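Local structure of Her-1 protein (Caenorhabditis elegans, 1SZH) at residues Cys27-Cys39 with Cys94-Ala106. The protein dictates male development and probably acts directly in cell signalling during sex determination, inhibiting the function of tra-2a. The protein carries 2 engineered substitutions. Residues are numbered along the deposited sequence; the frame is centred on the assembly and turned at random.
Sequences CIEIMKFGTPIRC and CKNLMTSPSIDAA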
ATOM      1  N   CYS A  27       1.516   2.573 -16.568  1.00 17.00           N
ATOM      2  CA  CYS A  27       1.370   3.347 -15.332  1.00 15.96           C
ATOM      3  C   CYS A  27      -0.009   3.976 -15.227  1.00 14.18           C
ATOM      4  O   CYS A  27      -0.616   3.991 -14.157  1.00 14.45           O
ATOM      5  CB  CYS A  27       2.471   4.405 -15.258  1.00 15.05           C
ATOM      6  SG  CYS A  27       3.992   3.615 -14.707  1.00 20.19           S
ATOM      7  N   ILE A  28      -0.520   4.491 -16.339  1.00 15.68           N
ATOM      8  CA  ILE A  28      -1.865   5.072 -16.355  1.00 16.38           C
ATOM      9  C   ILE A  28      -2.865   3.979 -16.005  1.00 16.88           C
ATOM     10  O   ILE A  28      -3.789   4.202 -15.214  1.00 14.80           O
ATOM     11  CB  ILE A  28      -2.162   5.681 -17.736  1.00 17.60           C
ATOM     12  CG1 ILE A  28      -1.342   6.965 -17.900  1.00 19.60           C
ATOM     13  CG2 ILE A  28      -3.644   5.998 -17.894  1.00 17.91           C
ATOM     14  CD1 ILE A  28      -1.270   7.478 -19.329  1.00 21.54           C
ATOM     15  N   GLU A  29      -2.657   2.779 -16.553  1.00 16.14           N
ATOM     16  CA  GLU A  29      -3.575   1.661 -16.276  1.00 19.12           C
ATOM     17  C   GLU A  29      -3.608   1.243 -14.811  1.00 15.25           C
ATOM     18  O   GLU A  29      -4.688   1.084 -14.229  1.00 15.30           O
ATOM     19  CB  GLU A  29      -3.208   0.449 -17.128  1.00 22.78           C
ATOM     20  CG  GLU A  29      -3.567   0.580 -18.590  1.00 31.34           C
ATOM     21  CD  GLU A  29      -4.605  -0.453 -19.022  1.00 28.21           C
ATOM     22  OE1 GLU A  29      -5.579  -0.061 -19.685  1.00 34.00           O
ATOM     23  OE2 GLU A  29      -4.432  -1.657 -18.713  1.00 32.94           O
ATOM     24  N   ILE A  30      -2.432   1.072 -14.192  1.00 13.09           N
ATOM     25  CA  ILE A  30      -2.462   0.665 -12.797  1.00 14.32           C
ATOM     26  C   ILE A  30      -3.024   1.778 -11.910  1.00 13.55           C
ATOM     27  O   ILE A  30      -3.636   1.505 -10.882  1.00 13.86           O
ATOM     28  CB  ILE A  30      -1.079   0.155 -12.309  1.00 14.06           C
ATOM     29  CG1 ILE A  30      -0.036   1.275 -12.240  1.00 15.07           C
ATOM     30  CG2 ILE A  30      -0.573  -0.924 -13.276  1.00 13.16           C
ATOM     31  CD1 ILE A  30       0.018   2.010 -10.896  1.00 16.53           C
ATOM     32  N   MET A  31      -2.875   3.033 -12.313  1.00 12.18           N
ATOM     33  CA  MET A  31      -3.476   4.093 -11.502  1.00 13.46           C
ATOM     34  C   MET A  31      -5.007   4.110 -11.629  1.00 13.24           C
ATOM     35  O   MET A  31      -5.721   4.256 -10.635  1.00 16.54           O
ATOM     36  CB  MET A  31      -2.911   5.462 -11.887  1.00 12.73           C
ATOM     37  CG  MET A  31      -1.498   5.663 -11.335  1.00 14.84           C
ATOM     38  SD  MET A  31      -0.841   7.334 -11.639  1.00 15.66           S
ATOM     39  CE  MET A  31      -0.093   7.088 -13.257  1.00 15.97           C
ATOM     40  N   LYS A  32      -5.520   3.951 -12.848  1.00 12.43           N
ATOM     41  CA  LYS A  32      -6.977   4.012 -13.013  1.00 13.28           C
ATOM     42  C   LYS A  32      -7.669   2.787 -12.434  1.00 15.41           C
ATOM     43  O   LYS A  32      -8.803   2.897 -11.985  1.00 16.55           O
ATOM     44  CB  LYS A  32      -7.362   4.218 -14.497  1.00 18.12           C
ATOM     45  CG  LYS A  32      -7.346   2.985 -15.374  1.00 19.47           C
ATOM     46  CD  LYS A  32      -7.644   3.387 -16.862  1.00 19.81           C
ATOM     47  CE  LYS A  32      -8.041   2.178 -17.696  1.00 27.05           C
ATOM     48  NZ  LYS A  32      -8.201   2.547 -19.131  1.00 27.85           N
ATOM     49  N   PHE A  33      -6.981   1.655 -12.429  1.00 15.51           N
ATOM     50  CA  PHE A  33      -7.547   0.424 -11.878  1.00 13.98           C
ATOM     51  C   PHE A  33      -7.248   0.290 -10.395  1.00 19.12           C
ATOM     52  O   PHE A  33      -7.857  -0.528  -9.712  1.00 19.44           O
ATOM     53  CB  PHE A  33      -7.006  -0.818 -12.616  1.00 17.82           C
ATOM     54  CG  PHE A  33      -7.662  -1.065 -13.943  1.00 20.37           C
ATOM     55  CD1 PHE A  33      -6.964  -0.872 -15.133  1.00 28.99           C
ATOM     56  CD2 PHE A  33      -8.965  -1.520 -13.997  1.00 21.82           C
ATOM     57  CE1 PHE A  33      -7.582  -1.123 -16.368  1.00 27.06           C
ATOM     58  CE2 PHE A  33      -9.582  -1.777 -15.219  1.00 27.55           C
ATOM     59  CZ  PHE A  33      -8.876  -1.577 -16.406  1.00 21.87           C
ATOM     60  N   GLY A  34      -6.325   1.098  -9.872  1.00 13.56           N
ATOM     61  CA  GLY A  34      -6.015   0.996  -8.467  1.00 14.27           C
ATOM     62  C   GLY A  34      -5.291  -0.302  -8.128  1.00 13.98           C
ATOM     63  O   GLY A  34      -5.689  -1.002  -7.206  1.00 18.25           O
ATOM     64  N   THR A  35      -4.241  -0.625  -8.875  1.00 14.25           N
ATOM     65  CA  THR A  35      -3.477  -1.851  -8.628  1.00 13.23           C
ATOM     66  C   THR A  35      -1.995  -1.530  -8.426  1.00 16.07           C
ATOM     67  O   THR A  35      -1.550  -0.391  -8.628  1.00 15.81           O
ATOM     68  CB  THR A  35      -3.602  -2.825  -9.828  1.00 19.82           C
ATOM     69  OG1 THR A  35      -3.079  -2.202 -11.017  1.00 23.15           O
ATOM     70  CG2 THR A  35      -5.051  -3.181 -10.051  1.00 20.82           C
ATOM     71  N   PRO A  36      -1.202  -2.536  -8.020  1.00 16.22           N
ATOM     72  CA  PRO A  36       0.229  -2.309  -7.818  1.00 15.02           C
ATOM     73  C   PRO A  36       0.939  -2.065  -9.139  1.00 16.10           C
ATOM     74  O   PRO A  36       0.448  -2.421 -10.218  1.00 18.71           O
ATOM     75  CB  PRO A  36       0.713  -3.611  -7.180  1.00 19.65           C
ATOM     76  CG  PRO A  36      -0.505  -4.122  -6.464  1.00 18.37           C
ATOM     77  CD  PRO A  36      -1.631  -3.819  -7.433  1.00 16.12           C
ATOM     78  N   ILE A  37       2.126  -1.481  -9.052  1.00 17.06           N
ATOM     79  CA  ILE A  37       2.933  -1.221 -10.234  1.00 17.47           C
ATOM     80  C   ILE A  37       3.666  -2.500 -10.683  1.00 27.05           C
ATOM     81  O   ILE A  37       4.390  -3.121  -9.902  1.00 24.67           O
ATOM     82  CB  ILE A  37       4.029  -0.166  -9.944  1.00 18.91           C
ATOM     83  CG1 ILE A  37       3.397   1.162  -9.534  1.00 24.12           C
ATOM     84  CG2 ILE A  37       4.929   0.001 -11.180  1.00 19.86           C
ATOM     85  CD1 ILE A  37       4.351   2.107  -8.786  1.00 19.85           C
ATOM     86  N   ARG A  38       3.472  -2.907 -11.928  1.00 25.84           N
ATOM     87  CA  ARG A  38       4.209  -4.057 -12.453  1.00 30.80           C
ATOM     88  C   ARG A  38       4.974  -3.390 -13.599  1.00 25.98           C
ATOM     89  O   ARG A  38       6.109  -2.917 -13.423  1.00 33.64           O
ATOM     90  CB  ARG A  38       3.225  -5.139 -12.902  1.00 36.27           C
ATOM     91  CG  ARG A  38       2.500  -5.741 -11.685  1.00 46.25           C
ATOM     92  CD  ARG A  38       1.667  -6.981 -11.989  1.00 60.04           C
ATOM     93  NE  ARG A  38       1.105  -7.541 -10.757  1.00 63.98           N
ATOM     94  CZ  ARG A  38       0.298  -8.598 -10.698  1.00 67.56           C
ATOM     95  NH1 ARG A  38      -0.060  -9.236 -11.809  1.00 61.90           N
ATOM     96  NH2 ARG A  38      -0.158  -9.018  -9.521  1.00 66.33           N
ATOM     97  N   CYS A  39       4.363  -3.344 -14.763  1.00 24.44           N
ATOM     98  CA  CYS A  39       4.926  -2.619 -15.870  1.00 20.40           C
ATOM     99  C   CYS A  39       6.286  -2.992 -16.436  1.00 21.24           C
ATOM    100  O   CYS A  39       6.912  -2.174 -17.111  1.00 25.00           O
ATOM    101  CB  CYS A  39       4.895  -1.131 -15.491  1.00 21.74           C
ATOM    102  SG  CYS A  39       3.231  -0.599 -15.013  1.00 24.40           S
ATOM    103  N   CYS A  94      -4.919  -6.828   1.716  1.00 13.52           N
ATOM    104  CA  CYS A  94      -4.150  -5.746   2.335  1.00 13.48           C
ATOM    105  C   CYS A  94      -2.850  -5.497   1.560  1.00 13.96           C
ATOM    106  O   CYS A  94      -2.530  -4.356   1.228  1.00 13.11           O
ATOM    107  CB  CYS A  94      -3.850  -6.146   3.788  1.00 13.09           C
ATOM    108  SG  CYS A  94      -3.003  -4.926   4.813  1.00 17.23           S
ATOM    109  N   LYS A  95      -2.114  -6.559   1.241  1.00 12.74           N
ATOM    110  CA  LYS A  95      -0.852  -6.365   0.526  1.00 13.80           C
ATOM    111  C   LYS A  95      -1.079  -5.681  -0.819  1.00 14.33           C
ATOM    112  O   LYS A  95      -0.293  -4.802  -1.218  1.00 16.12           O
ATOM    113  CB  LYS A  95      -0.140  -7.696   0.327  1.00 18.17           C
ATOM    114  CG  LYS A  95       0.374  -8.313   1.622  1.00 21.47           C
ATOM    115  CD  LYS A  95       1.030  -9.670   1.360  1.00 22.68           C
ATOM    116  CE  LYS A  95       1.694 -10.212   2.621  1.00 25.49           C
ATOM    117  NZ  LYS A  95       2.279 -11.558   2.328  1.00 32.62           N
ATOM    118  N   ASN A  96      -2.146  -6.071  -1.519  1.00 13.92           N
ATOM    119  CA  ASN A  96      -2.438  -5.454  -2.808  1.00 14.78           C
ATOM    120  C   ASN A  96      -2.816  -3.981  -2.620  1.00 13.25           C
ATOM    121  O   ASN A  96      -2.288  -3.125  -3.312  1.00 14.71           O
ATOM    122  CB  ASN A  96      -3.567  -6.205  -3.521  1.00 16.36           C
ATOM    123  CG  ASN A  96      -3.085  -7.503  -4.155  1.00 27.16           C
ATOM    124  OD1 ASN A  96      -1.943  -7.589  -4.623  1.00 32.40           O
ATOM    125  ND2 ASN A  96      -3.953  -8.509  -4.189  1.00 30.68           N
ATOM    126  N   LEU A  97      -3.712  -3.691  -1.687  1.00 12.51           N
ATOM    127  CA  LEU A  97      -4.114  -2.303  -1.455  1.00 12.12           C
ATOM    128  C   LEU A  97      -2.932  -1.440  -1.057  1.00 13.25           C
ATOM    129  O   LEU A  97      -2.765  -0.327  -1.565  1.00 14.31           O
ATOM    130  CB  LEU A  97      -5.168  -2.229  -0.334  1.00 13.41           C
ATOM    131  CG  LEU A  97      -6.560  -2.759  -0.673  1.00 14.16           C
ATOM    132  CD1 LEU A  97      -7.367  -2.979   0.623  1.00 16.31           C
ATOM    133  CD2 LEU A  97      -7.246  -1.778  -1.595  1.00 16.83           C
ATOM    134  N   MET A  98      -2.110  -1.950  -0.150  1.00 12.34           N
ATOM    135  CA  MET A  98      -1.000  -1.156   0.375  1.00 11.64           C
ATOM    136  C   MET A  98       0.147  -0.942  -0.582  1.00 14.26           C
ATOM    137  O   MET A  98       1.090  -0.219  -0.262  1.00 16.27           O
ATOM    138  CB  MET A  98      -0.497  -1.780   1.688  1.00 12.12           C
ATOM    139  CG  MET A  98      -1.568  -1.784   2.804  1.00 14.36           C
ATOM    140  SD  MET A  98      -1.916  -0.130   3.500  1.00 15.62           S
ATOM    141  CE  MET A  98      -0.467   0.106   4.569  1.00 15.29           C
ATOM    142  N   THR A  99       0.083  -1.574  -1.752  1.00 13.76           N
ATOM    143  CA  THR A  99       1.120  -1.365  -2.755  1.00 13.20           C
ATOM    144  C   THR A  99       0.526  -0.736  -4.038  1.00 14.17           C
ATOM    145  O   THR A  99       1.187  -0.700  -5.073  1.00 14.64           O
ATOM    146  CB  THR A  99       1.862  -2.691  -3.105  1.00 15.25           C
ATOM    147  OG1 THR A  99       0.906  -3.700  -3.461  1.00 15.09           O
ATOM    148  CG2 THR A  99       2.694  -3.174  -1.917  1.00 17.65           C
ATOM    149  N   SER A 100      -0.716  -0.235  -3.950  1.00 13.82           N
ATOM    150  CA  SER A 100      -1.424   0.389  -5.084  1.00 12.76           C
ATOM    151  C   SER A 100      -1.282   1.909  -4.875  1.00 12.71           C
ATOM    152  O   SER A 100      -2.004   2.507  -4.090  1.00 14.09           O
ATOM    153  CB  SER A 100      -2.894  -0.047  -5.082  1.00 12.82           C
ATOM    154  OG  SER A 100      -2.961  -1.444  -5.343  1.00 16.25           O
ATOM    155  N   PRO A 101      -0.362   2.548  -5.609  1.00 13.32           N
ATOM    156  CA  PRO A 101      -0.162   3.992  -5.411  1.00 14.46           C
ATOM    157  C   PRO A 101      -1.314   4.955  -5.582  1.00 14.99           C
ATOM    158  O   PRO A 101      -1.315   6.019  -4.941  1.00 15.65           O
ATOM    159  CB  PRO A 101       1.008   4.313  -6.342  1.00 13.26           C
ATOM    160  CG  PRO A 101       0.797   3.357  -7.491  1.00 14.02           C
ATOM    161  CD  PRO A 101       0.442   2.059  -6.745  1.00 13.59           C
ATOM    162  N   SER A 102      -2.304   4.603  -6.406  1.00 12.40           N
ATOM    163  CA  SER A 102      -3.410   5.537  -6.599  1.00 13.91           C
ATOM    164  C   SER A 102      -4.584   5.394  -5.635  1.00 16.12           C
ATOM    165  O   SER A 102      -5.555   6.152  -5.731  1.00 17.24           O
ATOM    166  CB  SER A 102      -3.932   5.438  -8.028  1.00 14.91           C
ATOM    167  OG  SER A 102      -4.514   4.164  -8.251  1.00 14.01           O
ATOM    168  N   ILE A 103      -4.526   4.429  -4.721  1.00 14.41           N
ATOM    169  CA  ILE A 103      -5.622   4.276  -3.764  1.00 14.73           C
ATOM    170  C   ILE A 103      -5.286   5.088  -2.511  1.00 14.43           C
ATOM    171  O   ILE A 103      -4.256   4.864  -1.866  1.00 14.82           O
ATOM    172  CB  ILE A 103      -5.832   2.804  -3.371  1.00 14.68           C
ATOM    173  CG1 ILE A 103      -6.073   1.960  -4.619  1.00 15.36           C
ATOM    174  CG2 ILE A 103      -7.057   2.699  -2.442  1.00 14.01           C
ATOM    175  CD1 ILE A 103      -6.267   0.440  -4.368  1.00 17.54           C
ATOM    176  N   ASP A 104      -6.147   6.041  -2.186  1.00 16.87           N
ATOM    177  CA  ASP A 104      -5.868   6.866  -1.023  1.00 20.59           C
ATOM    178  C   ASP A 104      -6.005   6.098   0.282  1.00 20.11           C
ATOM    179  O   ASP A 104      -6.584   5.019   0.337  1.00 16.74           O
ATOM    180  CB  ASP A 104      -6.736   8.125  -1.017  1.00 19.80           C
ATOM    181  CG  ASP A 104      -8.219   7.829  -0.946  1.00 28.69           C
ATOM    182  OD1 ASP A 104      -8.662   7.101  -0.041  1.00 26.21           O
ATOM    183  OD2 ASP A 104      -8.958   8.349  -1.804  1.00 49.57           O
ATOM    184  N   ALA A 105      -5.411   6.660   1.329  1.00 16.76           N
ATOM    185  CA  ALA A 105      -5.406   6.054   2.656  1.00 17.10           C
ATOM    186  C   ALA A 105      -6.761   5.593   3.176  1.00 16.56           C
ATOM    187  O   ALA A 105      -6.913   4.437   3.591  1.00 16.39           O
ATOM    188  CB  ALA A 105      -4.787   7.030   3.638  1.00 17.34           C
ATOM    189  N   ALA A 106      -7.745   6.490   3.179  1.00 17.16           N
ATOM    190  CA  ALA A 106      -9.062   6.157   3.693  1.00 20.39           C
ATOM    191  C   ALA A 106      -9.704   4.977   2.989  1.00 17.16           C
ATOM    192  O   ALA A 106     -10.289   4.106   3.637  1.00 18.98           O
ATOM    193  CB  ALA A 106      -9.973   7.378   3.617  1.00 25.37           C
TER
HETATM  194  O   HOH W   1      -2.579   2.100  -7.915  1.00 14.73           O
HETATM  195  O   HOH W   2       3.398  -0.760  -6.504  1.00 17.57           O
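Ser100 OG lies over one face of the Thr35–Pro36 peptide, 3.2 Å from Thr35 C and almost straight above it. Pro36 N has no hydrogen to give, so the closeness of Ser100 OG is no hydrogen bond; the hydroxyl donates to Asn96 O instead (2.7 Å), from 39° out of that carbonyl's plane, while Thr99 N reaches the same oxygen from the opposite face. Thr99 OG1 sits obliquely above Pro36 CG at 3.3 Å, on the same side of the ring as Ser100 OG and Thr99 O; the latter takes a CH···O contact from Pro36 CA, also 3.3 Å. The Pro101 ring is touched at CG by Ile30 CD1 (3.7 Å), whose side chain crosses it at about a right angle, and by Ile37 CG1 (4.0 Å). The direct hydrogen bond is Ser102 OG to Met31 O, 2.7 Å, in the carbonyl plane on a lone pair with a C=O···OG angle of 117°. Two waters extend the join: one donates to Thr35 O and accepts from Ser102 N, the other links Ile37 N with Thr99 O. The connection between helices 85-97 and 105-115, two type I turns sharing Ser100 (Leu97–Ser100, Ser100–Ile103), rests against the Schellman-terminated end of helix 24-33, closed by Gly34, and the turn 34-37 after it. Helix 47-59 lies alongside: Tyr52 meets Pro101, Val51 meets Ile37, and Met31 packs between that helix and helix 8-18.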